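Local coordinates for cobalamin biosynthesis protein CobN (Mycobacterium tuberculosis, PDB 7C6O) that probably inserts cobalt into the corrin ring of hydrogenobyrinic acid a,c-diamide, as the large, catalytic subunit of the ATP-dependent cobaltochelatase of cobalamin biosynthesis, at residues Ala370-Ala375 against His550-Leu555; Ile448-Lys453 against Ile493-Leu498; Val469-Trp474 against Pro528-Leu533; Met506-Arg511 against Ala534-Leu539; Ala579-Leu584 against Arg603-Val608. All blocks are in the same frame, centred on the assembly; numbering follows the deposited sequence. Where two conformers were deposited one is given.

Contact 1: residues Ala370-Ala375 against His550-Leu555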
# COMPACT_ATOMS: atom_id res chain seq x y z
N ALA A 370 9.93 -22.43 1.79
CA ALA A 370 9.98 -21.88 3.13
C ALA A 370 8.66 -21.18 3.44
O ALA A 370 8.22 -20.31 2.68
CB ALA A 370 11.14 -20.90 3.28
N LEU A 371 8.02 -21.58 4.54
CA LEU A 371 6.78 -20.98 5.01
C LEU A 371 7.11 -20.14 6.24
O LEU A 371 7.48 -20.68 7.29
CB LEU A 371 5.75 -22.07 5.34
CG LEU A 371 4.29 -21.67 5.58
CD1 LEU A 371 3.71 -21.03 4.34
CD2 LEU A 371 3.47 -22.88 6.00
N VAL A 372 7.01 -18.82 6.11
CA VAL A 372 7.45 -17.88 7.14
C VAL A 372 6.24 -17.23 7.78
O VAL A 372 5.34 -16.74 7.08
CB VAL A 372 8.41 -16.83 6.57
CG1 VAL A 372 8.86 -15.85 7.66
CG2 VAL A 372 9.62 -17.50 5.93
N PHE A 373 6.21 -17.20 9.11
CA PHE A 373 5.13 -16.61 9.89
C PHE A 373 5.59 -15.31 10.52
O PHE A 373 6.71 -15.22 11.03
CB PHE A 373 4.66 -17.57 10.99
CG PHE A 373 4.03 -18.83 10.48
CD1 PHE A 373 4.80 -19.83 9.91
CD2 PHE A 373 2.66 -19.03 10.59
CE1 PHE A 373 4.22 -21.00 9.44
CE2 PHE A 373 2.08 -20.20 10.13
CZ PHE A 373 2.85 -21.18 9.56
N SER A 374 4.71 -14.30 10.51
CA SER A 374 4.98 -13.07 11.23
C SER A 374 4.99 -13.32 12.74
O SER A 374 4.41 -14.30 13.23
CB SER A 374 3.93 -12.01 10.90
OG SER A 374 3.84 -11.78 9.50
N ALA A 375 5.64 -12.42 13.47
CA ALA A 375 5.77 -12.55 14.92
C ALA A 375 5.58 -11.19 15.57
O ALA A 375 5.52 -10.15 14.91
CB ALA A 375 7.13 -13.13 15.31
N HIS A 550 13.26 -22.88 -3.13
CA HIS A 550 12.87 -22.37 -4.44
C HIS A 550 11.98 -21.14 -4.32
O HIS A 550 11.96 -20.31 -5.24
CB HIS A 550 12.15 -23.47 -5.23
CG HIS A 550 13.05 -24.59 -5.65
ND1 HIS A 550 13.05 -25.82 -5.04
CD2 HIS A 550 14.00 -24.65 -6.62
CE1 HIS A 550 13.95 -26.60 -5.61
NE2 HIS A 550 14.54 -25.91 -6.58
N ALA A 551 11.25 -21.00 -3.22
CA ALA A 551 10.38 -19.85 -3.01
C ALA A 551 10.07 -19.71 -1.53
O ALA A 551 10.15 -20.67 -0.76
CB ALA A 551 9.08 -19.97 -3.81
N VAL A 552 9.72 -18.48 -1.14
CA VAL A 552 9.26 -18.17 0.20
C VAL A 552 7.78 -17.85 0.13
O VAL A 552 7.34 -17.09 -0.75
CB VAL A 552 10.05 -16.99 0.80
CG1 VAL A 552 9.51 -16.63 2.19
CG2 VAL A 552 11.53 -17.31 0.87
N VAL A 553 7.00 -18.43 1.04
CA VAL A 553 5.60 -18.08 1.23
C VAL A 553 5.49 -17.44 2.61
O VAL A 553 5.77 -18.08 3.63
CB VAL A 553 4.67 -19.30 1.11
CG1 VAL A 553 3.22 -18.89 1.35
CG2 VAL A 553 4.83 -19.96 -0.25
N HIS A 554 5.08 -16.17 2.65
CA HIS A 554 4.82 -15.49 3.91
C HIS A 554 3.31 -15.44 4.15
O HIS A 554 2.56 -14.97 3.29
CB HIS A 554 5.40 -14.08 3.94
CG HIS A 554 5.46 -13.50 5.32
ND1 HIS A 554 6.63 -13.44 6.05
CD2 HIS A 554 4.49 -13.00 6.12
CE1 HIS A 554 6.38 -12.91 7.23
NE2 HIS A 554 5.09 -12.63 7.30
N LEU A 555 2.89 -15.88 5.33
CA LEU A 555 1.47 -16.09 5.61
C LEU A 555 0.85 -14.85 6.25
O LEU A 555 1.07 -14.58 7.44
CB LEU A 555 1.27 -17.32 6.49
CG LEU A 555 1.36 -18.63 5.71
CD1 LEU A 555 1.07 -19.81 6.60
CD2 LEU A 555 0.42 -18.59 4.52
O HOH W 1 1.93 -15.04 9.90
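Four backbone hydrogen bonds zip Ala370-Phe373 to Ala551-Leu555, running both ways between the strands: Ala370 N gives to Ala551 O, Val553 N to Ala370 O at 2.8 Å, Val372 N to Val553 O, and Leu555 N to Val372 O. Beyond the last rung, a water takes a bond from Ser374 N and gives one to Leu555 O, bridging the strands where they begin to part. These are neighbouring parallel strands of a mixed sheet, in which 369-373 lies between 503-507 and 551-555, an inner position in keeping with the burial of every touching residue. Among the side-chain polar groups, Ser374 OG lies in the ring plane of His554 and shares a 2.7 Å hydrogen bond with its NE2. A chi1 of -165° turns the His554 ring toward strand 370-373, where it covers Val372 O, which sits 3.6 Å from the ring plane over its centre. Apolar contacts line both faces of the sheet. Leu371 CD1 meets Leu555 CG at 3.6 Å and Val553 CG1 at 3.7 Å, while Phe373 lies beside Leu555, CE2 to CD1 3.7 Å, under helix 391-405. On the sheet face that carries His554, Val372 CG2 touches Val552 CG1 at 3.8 Å.

Contact 2: residues Ile448-Lys453 against Ile493-Leu498; sequences IRVSAK and IVIAAL
Ile448 O accepts a 2.7 Å hydrogen bond from Ile495 N, nearly straight at 168°, and also receives the CA-H of Val494, with Val494 CA 3.3 Å away. The return bond of this hydrogen-bonded antiparallel pair, Ile448 N to Ile495 O at 2.9 Å, is more bent, 136° at the hydrogen. Two residues along, Val450 and Ile493 form a second such pair, their N and O atoms bonded in both directions. Arg449 and Val494 make the non-hydrogen-bonded pair between them, where Arg449 CA points its hydrogen at Ile493 O.

The isoleucines and Val450 share one face of this ladder. Ile448 CD1 reaches past the end of the paired region to Ala497 CB at 3.6 Å, and Val450 CG2 meets Ile495 CD1 at 3.7 Å. Ile495 CG1 leaves beside its own backbone N (chi1 -60°), from where the chain carries CD1 to that valine. Trp538 of helix 530-539 packs on Ile448 and Ile495 here.

Arg449 and Val494 occupy the other face. Val494 CG2 lies over one face of the guanidinium, 4.2 Å from its plane and displaced toward the rim, while the NE and NH2 groups form salt bridges with Glu492 and Asp484. The two faces of the ladder therefore differ in chemistry: one is an apolar surface buried against a helix, the other carries a cation whose flat group rests on a valine and whose charge is probably balanced by two acids.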
# COMPACT_ATOMS: atom_id res chain seq x y z
N ILE A 448 19.14 -25.05 13.41
CA ILE A 448 20.09 -24.79 12.33
C ILE A 448 21.25 -23.96 12.87
O ILE A 448 21.06 -23.07 13.71
CB ILE A 448 19.38 -24.10 11.16
CG1 ILE A 448 18.41 -25.06 10.48
CG2 ILE A 448 20.39 -23.56 10.15
CD1 ILE A 448 17.01 -25.00 11.02
N ARG A 449 22.46 -24.26 12.40
CA ARG A 449 23.66 -23.58 12.84
C ARG A 449 24.43 -23.11 11.61
O ARG A 449 24.81 -23.93 10.76
CB ARG A 449 24.52 -24.50 13.71
CG ARG A 449 23.72 -25.29 14.73
CD ARG A 449 24.58 -26.26 15.51
NE ARG A 449 25.38 -25.59 16.52
CZ ARG A 449 24.99 -25.38 17.77
NH1 ARG A 449 23.79 -25.80 18.17
NH2 ARG A 449 25.78 -24.76 18.62
N VAL A 450 24.66 -21.80 11.52
CA VAL A 450 25.44 -21.20 10.44
C VAL A 450 26.80 -20.81 11.01
O VAL A 450 26.87 -20.08 12.01
CB VAL A 450 24.73 -19.98 9.84
CG1 VAL A 450 25.62 -19.31 8.80
CG2 VAL A 450 23.40 -20.38 9.23
N SER A 451 27.87 -21.28 10.38
CA SER A 451 29.20 -20.97 10.86
C SER A 451 29.50 -19.49 10.69
O SER A 451 29.10 -18.87 9.70
CB SER A 451 30.25 -21.81 10.12
OG SER A 451 30.83 -21.09 9.05
N ALA A 452 30.20 -18.92 11.67
CA ALA A 452 30.56 -17.50 11.61
C ALA A 452 31.42 -17.20 10.39
O ALA A 452 31.33 -16.11 9.83
CB ALA A 452 31.28 -17.09 12.89
N LYS A 453 32.26 -18.15 9.98
CA LYS A 453 33.12 -17.94 8.82
C LYS A 453 32.30 -17.78 7.55
O LYS A 453 32.52 -16.86 6.76
CB LYS A 453 34.11 -19.10 8.69
CG LYS A 453 34.97 -19.06 7.45
CD LYS A 453 35.77 -17.77 7.37
CE LYS A 453 36.93 -17.90 6.39
NZ LYS A 453 36.49 -18.47 5.09
N ILE A 493 25.82 -19.09 14.39
CA ILE A 493 24.53 -18.43 14.55
C ILE A 493 23.45 -19.50 14.54
O ILE A 493 23.32 -20.24 13.56
CB ILE A 493 24.30 -17.38 13.45
CG1 ILE A 493 25.41 -16.33 13.48
CG2 ILE A 493 22.94 -16.72 13.63
CD1 ILE A 493 25.32 -15.31 12.36
N VAL A 494 22.69 -19.58 15.62
CA VAL A 494 21.69 -20.63 15.80
C VAL A 494 20.34 -20.12 15.32
O VAL A 494 19.88 -19.05 15.75
CB VAL A 494 21.62 -21.07 17.28
CG1 VAL A 494 20.64 -22.22 17.44
CG2 VAL A 494 23.00 -21.47 17.78
N ILE A 495 19.70 -20.88 14.44
CA ILE A 495 18.45 -20.49 13.81
C ILE A 495 17.40 -21.55 14.13
O ILE A 495 17.53 -22.71 13.70
CB ILE A 495 18.60 -20.31 12.29
CG1 ILE A 495 19.64 -19.23 11.99
CG2 ILE A 495 17.26 -19.97 11.66
CD1 ILE A 495 20.19 -19.29 10.59
N ALA A 496 16.37 -21.16 14.87
CA ALA A 496 15.27 -22.06 15.17
C ALA A 496 14.34 -22.15 13.97
O ALA A 496 13.94 -21.12 13.41
CB ALA A 496 14.51 -21.59 16.41
N ALA A 497 14.00 -23.37 13.57
CA ALA A 497 13.11 -23.58 12.44
C ALA A 497 12.58 -25.01 12.49
O ALA A 497 13.24 -25.90 13.03
CB ALA A 497 13.80 -23.32 11.10
N LEU A 498 11.39 -25.20 11.93
CA LEU A 498 10.73 -26.50 11.89
C LEU A 498 10.85 -27.06 10.48
O LEU A 498 10.21 -26.56 9.55
CB LEU A 498 9.27 -26.35 12.32
CG LEU A 498 8.35 -27.57 12.27
CD1 LEU A 498 9.01 -28.79 12.90
CD2 LEU A 498 7.04 -27.24 12.98

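Contact 3: residues Val469-Trp474 against Pro528-Leu533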
# COMPACT_ATOMS: atom_id res chain seq x y z
N VAL A 469 26.57 0.17 9.13
CA VAL A 469 25.44 0.43 10.03
C VAL A 469 25.10 -0.81 10.84
O VAL A 469 24.79 -0.72 12.03
CB VAL A 469 24.24 0.94 9.21
CG1 VAL A 469 23.02 1.09 10.10
CG2 VAL A 469 24.57 2.26 8.53
N VAL A 470 25.14 -1.98 10.21
CA VAL A 470 24.81 -3.22 10.92
C VAL A 470 25.81 -3.47 12.04
O VAL A 470 25.43 -3.78 13.18
CB VAL A 470 24.74 -4.40 9.94
CG1 VAL A 470 24.66 -5.72 10.71
CG2 VAL A 470 23.54 -4.26 9.01
N THR A 471 27.10 -3.33 11.75
CA THR A 471 28.11 -3.55 12.78
C THR A 471 28.09 -2.45 13.83
O THR A 471 28.47 -2.68 14.98
CB THR A 471 29.50 -3.68 12.17
OG1 THR A 471 29.81 -2.50 11.42
CG2 THR A 471 29.59 -4.90 11.26
N ALA A 472 27.65 -1.24 13.45
CA ALA A 472 27.58 -0.15 14.42
C ALA A 472 26.57 -0.46 15.52
O ALA A 472 26.79 -0.13 16.69
CB ALA A 472 27.23 1.16 13.72
N TYR A 473 25.46 -1.10 15.16
CA TYR A 473 24.42 -1.42 16.13
C TYR A 473 24.55 -2.81 16.73
O TYR A 473 24.20 -3.00 17.90
CB TYR A 473 23.04 -1.28 15.48
CG TYR A 473 22.59 0.15 15.31
CD1 TYR A 473 22.95 0.89 14.19
CD2 TYR A 473 21.79 0.76 16.27
CE1 TYR A 473 22.53 2.20 14.04
CE2 TYR A 473 21.36 2.07 16.13
CZ TYR A 473 21.74 2.78 15.01
OH TYR A 473 21.31 4.08 14.87
N TRP A 474 25.06 -3.78 15.97
CA TRP A 474 25.07 -5.17 16.41
C TRP A 474 26.47 -5.74 16.60
O TRP A 474 26.59 -6.93 16.92
CB TRP A 474 24.29 -6.03 15.42
CG TRP A 474 22.86 -5.59 15.28
CD1 TRP A 474 22.32 -4.88 14.25
CD2 TRP A 474 21.80 -5.82 16.21
NE1 TRP A 474 20.98 -4.65 14.48
CE2 TRP A 474 20.64 -5.22 15.68
CE3 TRP A 474 21.71 -6.47 17.44
CZ2 TRP A 474 19.41 -5.26 16.33
CZ3 TRP A 474 20.49 -6.51 18.09
CH2 TRP A 474 19.36 -5.91 17.54
N PRO A 528 18.69 -4.48 10.56
CA PRO A 528 18.52 -5.88 10.96
C PRO A 528 19.79 -6.41 11.60
O PRO A 528 20.90 -5.97 11.28
CB PRO A 528 18.21 -6.60 9.64
CG PRO A 528 18.86 -5.74 8.60
CD PRO A 528 18.66 -4.33 9.09
N SER A 529 19.62 -7.36 12.51
CA SER A 529 20.75 -7.96 13.21
C SER A 529 21.44 -9.00 12.33
O SER A 529 20.94 -9.37 11.26
CB SER A 529 20.28 -8.61 14.51
OG SER A 529 19.50 -9.77 14.23
N HIS A 530 22.60 -9.46 12.78
CA HIS A 530 23.27 -10.56 12.10
C HIS A 530 22.42 -11.83 12.13
O HIS A 530 22.43 -12.61 11.18
CB HIS A 530 24.64 -10.84 12.73
CG HIS A 530 25.62 -9.72 12.58
ND1 HIS A 530 26.15 -9.34 11.37
CD2 HIS A 530 26.18 -8.90 13.51
CE1 HIS A 530 26.99 -8.34 11.55
NE2 HIS A 530 27.03 -8.05 12.84
N HIS A 531 21.69 -12.05 13.23
CA HIS A 531 20.80 -13.20 13.30
C HIS A 531 19.67 -13.09 12.29
O HIS A 531 19.32 -14.07 11.62
CB HIS A 531 20.24 -13.34 14.72
CG HIS A 531 19.26 -14.46 14.88
ND1 HIS A 531 17.90 -14.26 14.91
CD2 HIS A 531 19.45 -15.80 15.00
CE1 HIS A 531 17.29 -15.43 15.05
NE2 HIS A 531 18.21 -16.37 15.11
N TYR A 532 19.08 -11.90 12.15
CA TYR A 532 18.04 -11.68 11.16
C TYR A 532 18.55 -11.99 9.76
O TYR A 532 17.91 -12.71 8.99
CB TYR A 532 17.53 -10.24 11.25
CG TYR A 532 16.28 -9.95 10.44
CD1 TYR A 532 16.34 -9.82 9.05
CD2 TYR A 532 15.05 -9.80 11.05
CE1 TYR A 532 15.21 -9.56 8.31
CE2 TYR A 532 13.90 -9.54 10.31
CZ TYR A 532 13.99 -9.42 8.94
OH TYR A 532 12.87 -9.16 8.20
N LEU A 533 19.72 -11.44 9.41
CA LEU A 533 20.28 -11.67 8.08
C LEU A 533 20.66 -13.13 7.88
O LEU A 533 20.41 -13.70 6.81
CB LEU A 533 21.48 -10.75 7.86
CG LEU A 533 21.19 -9.25 7.88
CD1 LEU A 533 22.48 -8.45 7.90
CD2 LEU A 533 20.33 -8.86 6.69
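Trp474 lays one face of its indole over CA and CB of Ser529. Ser529 CA stands 3.5 Å from the centroid of the five-membered ring, only 7° off the ring normal, so its C-H points into the pi cloud, and Ser529 CB covers the middle of the bicycle at 3.5 Å from the plane. Trp474 CG lies opposite the carbonyl carbon (chi1 -59°), which swings the indole out from the end of helix 464-474 toward Ser529. Its NE1 passes near Pro528 O at a poor angle and instead bonds Pro527 O.

The imidazole of His530 fits between the side chains of the facing helix. Val470 CG1 comes down over one ring face, offset toward CE1, which it meets at 3.6 Å. Thr471 CG2 approaches the edge near the ring plane, and Trp474 CB packs against CD2 at 3.9 Å. Both ring nitrogens have hydrogen-bond partners, ND1 with Tyr455 OH and NE2 with Gly475 O, which fix the rotation of the ring. Leu533, one turn on, adds a looser apolar touch to Val470.

No hydrogen bond joins the two segments; contacts on ring faces and apolar groups carry the interface. Ser529 OG, meanwhile, turns the other way along its own chain and accepts from Tyr532 N at 3.0 Å. The arrangement is that of a helix C-terminus packed against the N-terminus of a second helix, with Ser529 as the N-cap of helix 530-539 and the indole lying across it.

Contact 4: residues Met506-Arg511 against Ala534-Leu539; sequences MVQPPR and AAYRWL
Helix 530-539 packs on the mixed sheet where strand 503-507 runs out into a loop, and Met506, Gln508 and Pro509 meet it there through Ala535, Tyr536, Trp538 and Leu539. Met506 stretches from the strand with its first two torsions both anti and bends at its last. The bend turns CE against two residues of the helix: it lies 3.6 Å from Trp538 CZ3 and 3.7 Å from Leu539 CD2. Met506 SD passes Ala535 CB at 4.2 Å. Ala535 CB also meets Pro509 CG at 3.6 Å.

Between the two segments there is one hydrogen bond. Gln508 NE2 donates to Tyr536 OH at 2.9 Å, with 161° at the hydrogen, and the phenol oxygen sits close to the amide plane although that plane and the ring are turned 53° apart. The amide is held at its other end as well, since OE1 accepts from Asn560 N, so its flip state is settled by two partners. Pro509 CD adds an apolar touch to Tyr536 CE2 at 3.7 Å, beside the hydrogen-bonded end of the ring.

NE1 of Trp538 bonds Asn545 O, at the far side of the indole from the six-membered-ring atoms CE3 and CZ3 that touch Met506 CE. Gln508 N also bonds Phe373 O, continuing the sheet's parallel pairing past the end of strand 503-507. The whole is a helix-on-sheet layer, as in alpha/beta folds, with methionine and proline from the sheet side lying against one helix.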
# COMPACT_ATOMS: atom_id res chain seq x y z
N MET A 506 9.27 -21.36 9.60
CA MET A 506 10.14 -20.50 10.38
C MET A 506 9.36 -19.29 10.86
O MET A 506 8.59 -18.69 10.11
CB MET A 506 11.36 -20.05 9.56
CG MET A 506 12.34 -19.16 10.31
SD MET A 506 13.72 -18.61 9.28
CE MET A 506 14.63 -20.13 9.10
N VAL A 507 9.56 -18.93 12.12
CA VAL A 507 9.08 -17.66 12.62
C VAL A 507 10.02 -16.57 12.14
O VAL A 507 11.25 -16.70 12.24
CB VAL A 507 8.98 -17.67 14.15
CG1 VAL A 507 8.48 -16.33 14.65
CG2 VAL A 507 8.06 -18.79 14.62
N GLN A 508 9.46 -15.51 11.57
CA GLN A 508 10.27 -14.40 11.08
C GLN A 508 11.17 -13.89 12.20
O GLN A 508 10.70 -13.72 13.33
CB GLN A 508 9.37 -13.29 10.56
CG GLN A 508 10.07 -12.28 9.68
CD GLN A 508 9.10 -11.33 9.01
OE1 GLN A 508 8.19 -10.81 9.66
NE2 GLN A 508 9.28 -11.10 7.71
N PRO A 509 12.46 -13.67 11.94
CA PRO A 509 13.36 -13.27 13.02
C PRO A 509 12.94 -11.93 13.60
O PRO A 509 12.29 -11.11 12.91
CB PRO A 509 14.72 -13.17 12.32
CG PRO A 509 14.58 -13.93 11.06
CD PRO A 509 13.15 -13.80 10.65
N PRO A 510 13.27 -11.67 14.86
CA PRO A 510 12.82 -10.43 15.49
C PRO A 510 13.52 -9.21 14.91
O PRO A 510 14.68 -9.25 14.50
CB PRO A 510 13.19 -10.63 16.97
CG PRO A 510 14.31 -11.59 16.94
CD PRO A 510 14.06 -12.51 15.77
N ARG A 511 12.76 -8.11 14.88
CA ARG A 511 13.28 -6.85 14.34
C ARG A 511 14.48 -6.35 15.14
O ARG A 511 15.43 -5.80 14.57
CB ARG A 511 12.16 -5.82 14.33
CG ARG A 511 12.55 -4.44 13.87
CD ARG A 511 12.67 -4.36 12.36
NE ARG A 511 12.93 -2.98 11.96
CZ ARG A 511 14.13 -2.41 12.03
NH1 ARG A 511 15.17 -3.10 12.47
NH2 ARG A 511 14.28 -1.14 11.66
N ALA A 534 21.28 -13.75 8.89
CA ALA A 534 21.69 -15.14 8.77
C ALA A 534 20.49 -16.05 8.51
O ALA A 534 20.57 -16.98 7.69
CB ALA A 534 22.43 -15.59 10.02
N ALA A 535 19.37 -15.80 9.19
CA ALA A 535 18.20 -16.66 9.05
C ALA A 535 17.67 -16.62 7.62
O ALA A 535 17.38 -17.66 7.03
CB ALA A 535 17.12 -16.24 10.05
N TYR A 536 17.53 -15.42 7.05
CA TYR A 536 17.03 -15.33 5.68
C TYR A 536 18.05 -15.86 4.68
O TYR A 536 17.69 -16.51 3.70
CB TYR A 536 16.64 -13.89 5.34
CG TYR A 536 15.19 -13.61 5.64
CD1 TYR A 536 14.19 -14.02 4.77
CD2 TYR A 536 14.81 -12.97 6.81
CE1 TYR A 536 12.86 -13.79 5.05
CE2 TYR A 536 13.48 -12.73 7.10
CZ TYR A 536 12.51 -13.14 6.21
OH TYR A 536 11.18 -12.91 6.49
N ARG A 537 19.34 -15.59 4.92
CA ARG A 537 20.35 -16.11 4.01
C ARG A 537 20.45 -17.63 4.08
O ARG A 537 20.85 -18.27 3.10
CB ARG A 537 21.70 -15.45 4.30
CG ARG A 537 21.77 -13.98 3.89
CD ARG A 537 21.65 -13.81 2.38
NE ARG A 537 20.27 -13.76 1.91
CZ ARG A 537 19.84 -14.31 0.78
NH1 ARG A 537 20.69 -14.97 0.00
NH2 ARG A 537 18.56 -14.22 0.43
N TRP A 538 20.08 -18.23 5.22
CA TRP A 538 20.08 -19.68 5.29
C TRP A 538 18.93 -20.29 4.49
O TRP A 538 19.04 -21.42 4.00
CB TRP A 538 20.02 -20.16 6.74
CG TRP A 538 19.82 -21.64 6.83
CD1 TRP A 538 20.77 -22.61 6.70
CD2 TRP A 538 18.58 -22.32 7.03
NE1 TRP A 538 20.20 -23.85 6.81
CE2 TRP A 538 18.85 -23.70 7.02
CE3 TRP A 538 17.26 -21.89 7.22
CZ2 TRP A 538 17.86 -24.66 7.19
CZ3 TRP A 538 16.27 -22.85 7.39
CH2 TRP A 538 16.58 -24.22 7.38
N LEU A 539 17.82 -19.56 4.36
CA LEU A 539 16.73 -20.03 3.52
C LEU A 539 17.15 -20.17 2.06
O LEU A 539 16.54 -20.95 1.32
CB LEU A 539 15.53 -19.09 3.61
CG LEU A 539 14.84 -18.94 4.97
CD1 LEU A 539 13.70 -17.93 4.88
CD2 LEU A 539 14.34 -20.29 5.45

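Contact 5: residues Ala579-Leu584 against Arg603-Val608; sequences AALGDL and RRAHAV
His606 NE2 donates to Leu584 O at 2.7 Å in an almost straight bond, 176° at the hydrogen. The oxygen lies in the imidazole plane, whereas the nitrogen stands 36° above the carbonyl plane. Beside it, CE1 of the same ring comes within 3.4 Å of Leu581 CD2. Gly582 O is a second close neighbour of His606 CE1, also at 3.4 Å. Leu581 CD2 further touches Ala605 CB at 3.7 Å, so one methyl fills the angle between the ring and the chain leading into it.

What puts the ring there is the backbone just before and at His606. Helix 595-604 ends at Arg604, and His606 takes positive phi and psi, with CG set between its N and carbonyl carbon (chi1 56°); the imidazole thus turns toward the facing segment. On that side a type II' turn from Leu581 to Leu584, closed by Leu584 N to Leu581 O at 3.2 Å, presents the accepting carbonyl. Gly582 supplies the positive phi of its second position. Asp583 in the same turn makes a salt bridge to Arg348 of helix 343-361. The arrangement joins two helix-to-strand connections, those leading into 586-591 and 608-612, at the N-terminal ends of neighbouring parallel strands of an alpha/beta sheet.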
# COMPACT_ATOMS: atom_id res chain seq x y z
N ALA A 579 19.29 -7.17 0.97
CA ALA A 579 20.32 -8.05 1.51
C ALA A 579 19.70 -9.31 2.11
O ALA A 579 20.25 -10.41 1.98
CB ALA A 579 21.14 -7.31 2.56
N ALA A 580 18.54 -9.17 2.76
CA ALA A 580 17.91 -10.32 3.40
C ALA A 580 17.29 -11.26 2.37
O ALA A 580 17.54 -12.47 2.38
CB ALA A 580 16.86 -9.86 4.41
N LEU A 581 16.48 -10.72 1.46
CA LEU A 581 15.67 -11.55 0.58
C LEU A 581 16.41 -12.00 -0.68
O LEU A 581 16.20 -13.13 -1.14
CB LEU A 581 14.39 -10.81 0.18
CG LEU A 581 13.32 -11.63 -0.54
CD1 LEU A 581 12.94 -12.85 0.29
CD2 LEU A 581 12.09 -10.77 -0.81
N GLY A 582 17.27 -11.15 -1.24
CA GLY A 582 18.03 -11.54 -2.42
C GLY A 582 17.14 -11.85 -3.60
O GLY A 582 16.17 -11.14 -3.89
N ASP A 583 17.47 -12.94 -4.30
CA ASP A 583 16.73 -13.38 -5.48
C ASP A 583 15.54 -14.28 -5.15
O ASP A 583 14.89 -14.78 -6.07
CB ASP A 583 17.66 -14.12 -6.45
CG ASP A 583 18.74 -13.23 -7.03
OD1 ASP A 583 18.55 -12.00 -7.09
OD2 ASP A 583 19.79 -13.77 -7.43
N LEU A 584 15.25 -14.50 -3.87
CA LEU A 584 14.22 -15.47 -3.49
C LEU A 584 12.84 -15.03 -3.94
O LEU A 584 12.40 -13.93 -3.57
CB LEU A 584 14.23 -15.68 -1.98
CG LEU A 584 15.36 -16.52 -1.38
CD1 LEU A 584 15.36 -16.37 0.13
CD2 LEU A 584 15.20 -17.98 -1.78
N ARG A 603 6.52 -3.80 -3.60
CA ARG A 603 7.50 -2.84 -4.10
C ARG A 603 8.86 -2.93 -3.42
O ARG A 603 9.87 -2.65 -4.07
CB ARG A 603 6.95 -1.42 -3.95
CG ARG A 603 5.65 -1.22 -4.71
CD ARG A 603 5.12 0.20 -4.58
NE ARG A 603 3.90 0.35 -5.37
CZ ARG A 603 3.19 1.47 -5.47
NH1 ARG A 603 3.57 2.57 -4.81
NH2 ARG A 603 2.10 1.50 -6.21
N ARG A 604 8.92 -3.32 -2.15
CA ARG A 604 10.20 -3.42 -1.45
C ARG A 604 10.69 -4.85 -1.29
O ARG A 604 11.81 -5.06 -0.82
CB ARG A 604 10.11 -2.72 -0.08
CG ARG A 604 9.68 -1.26 -0.18
CD ARG A 604 9.76 -0.52 1.15
NE ARG A 604 11.11 -0.01 1.44
CZ ARG A 604 11.84 -0.39 2.48
NH1 ARG A 604 11.37 -1.28 3.34
NH2 ARG A 604 13.05 0.14 2.67
N ALA A 605 9.89 -5.85 -1.69
CA ALA A 605 10.31 -7.24 -1.58
C ALA A 605 9.81 -8.07 -2.76
O ALA A 605 9.61 -9.28 -2.62
CB ALA A 605 9.84 -7.85 -0.26
N HIS A 606 9.62 -7.43 -3.92
CA HIS A 606 9.14 -8.03 -5.17
C HIS A 606 8.09 -9.12 -4.96
O HIS A 606 8.09 -10.13 -5.66
CB HIS A 606 10.31 -8.59 -5.98
CG HIS A 606 11.15 -9.60 -5.25
ND1 HIS A 606 12.33 -9.26 -4.62
CD2 HIS A 606 11.00 -10.93 -5.07
CE1 HIS A 606 12.86 -10.33 -4.07
NE2 HIS A 606 12.07 -11.36 -4.33
N ALA A 607 7.16 -8.90 -4.03
CA ALA A 607 6.22 -9.95 -3.66
C ALA A 607 5.19 -10.17 -4.76
O ALA A 607 4.77 -9.24 -5.45
CB ALA A 607 5.51 -9.59 -2.36
N VAL A 608 4.79 -11.43 -4.93
CA VAL A 608 3.60 -11.79 -5.69
C VAL A 608 2.50 -12.05 -4.67
O VAL A 608 2.52 -13.07 -3.96
CB VAL A 608 3.83 -13.03 -6.57
CG1 VAL A 608 2.54 -13.45 -7.25
CG2 VAL A 608 4.91 -12.75 -7.61

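How the contacts relate
Contacts 1, 2 and 4 meet on one mixed sheet: strand 503-507 of contact 4 pairs with 369-373 of contact 1 on one side and with 492-500 of contact 2 on the other, and the centres of contacts 1 and 2 each lie about 10 Å from that of contact 4. Helix 530-539 is shared by contacts 3 and 4, whose centres are about 13 Å apart. Contact 5 joins this helix through Arg537 NH2, which probably bonds Ala580 O at 2.8 Å, and touches contact 1 where Leu584 CD1 packs on Val552 CG2 at 4.0 Å. The sodium ion seen at Asp125 and Ser127 belongs to none of these contacts.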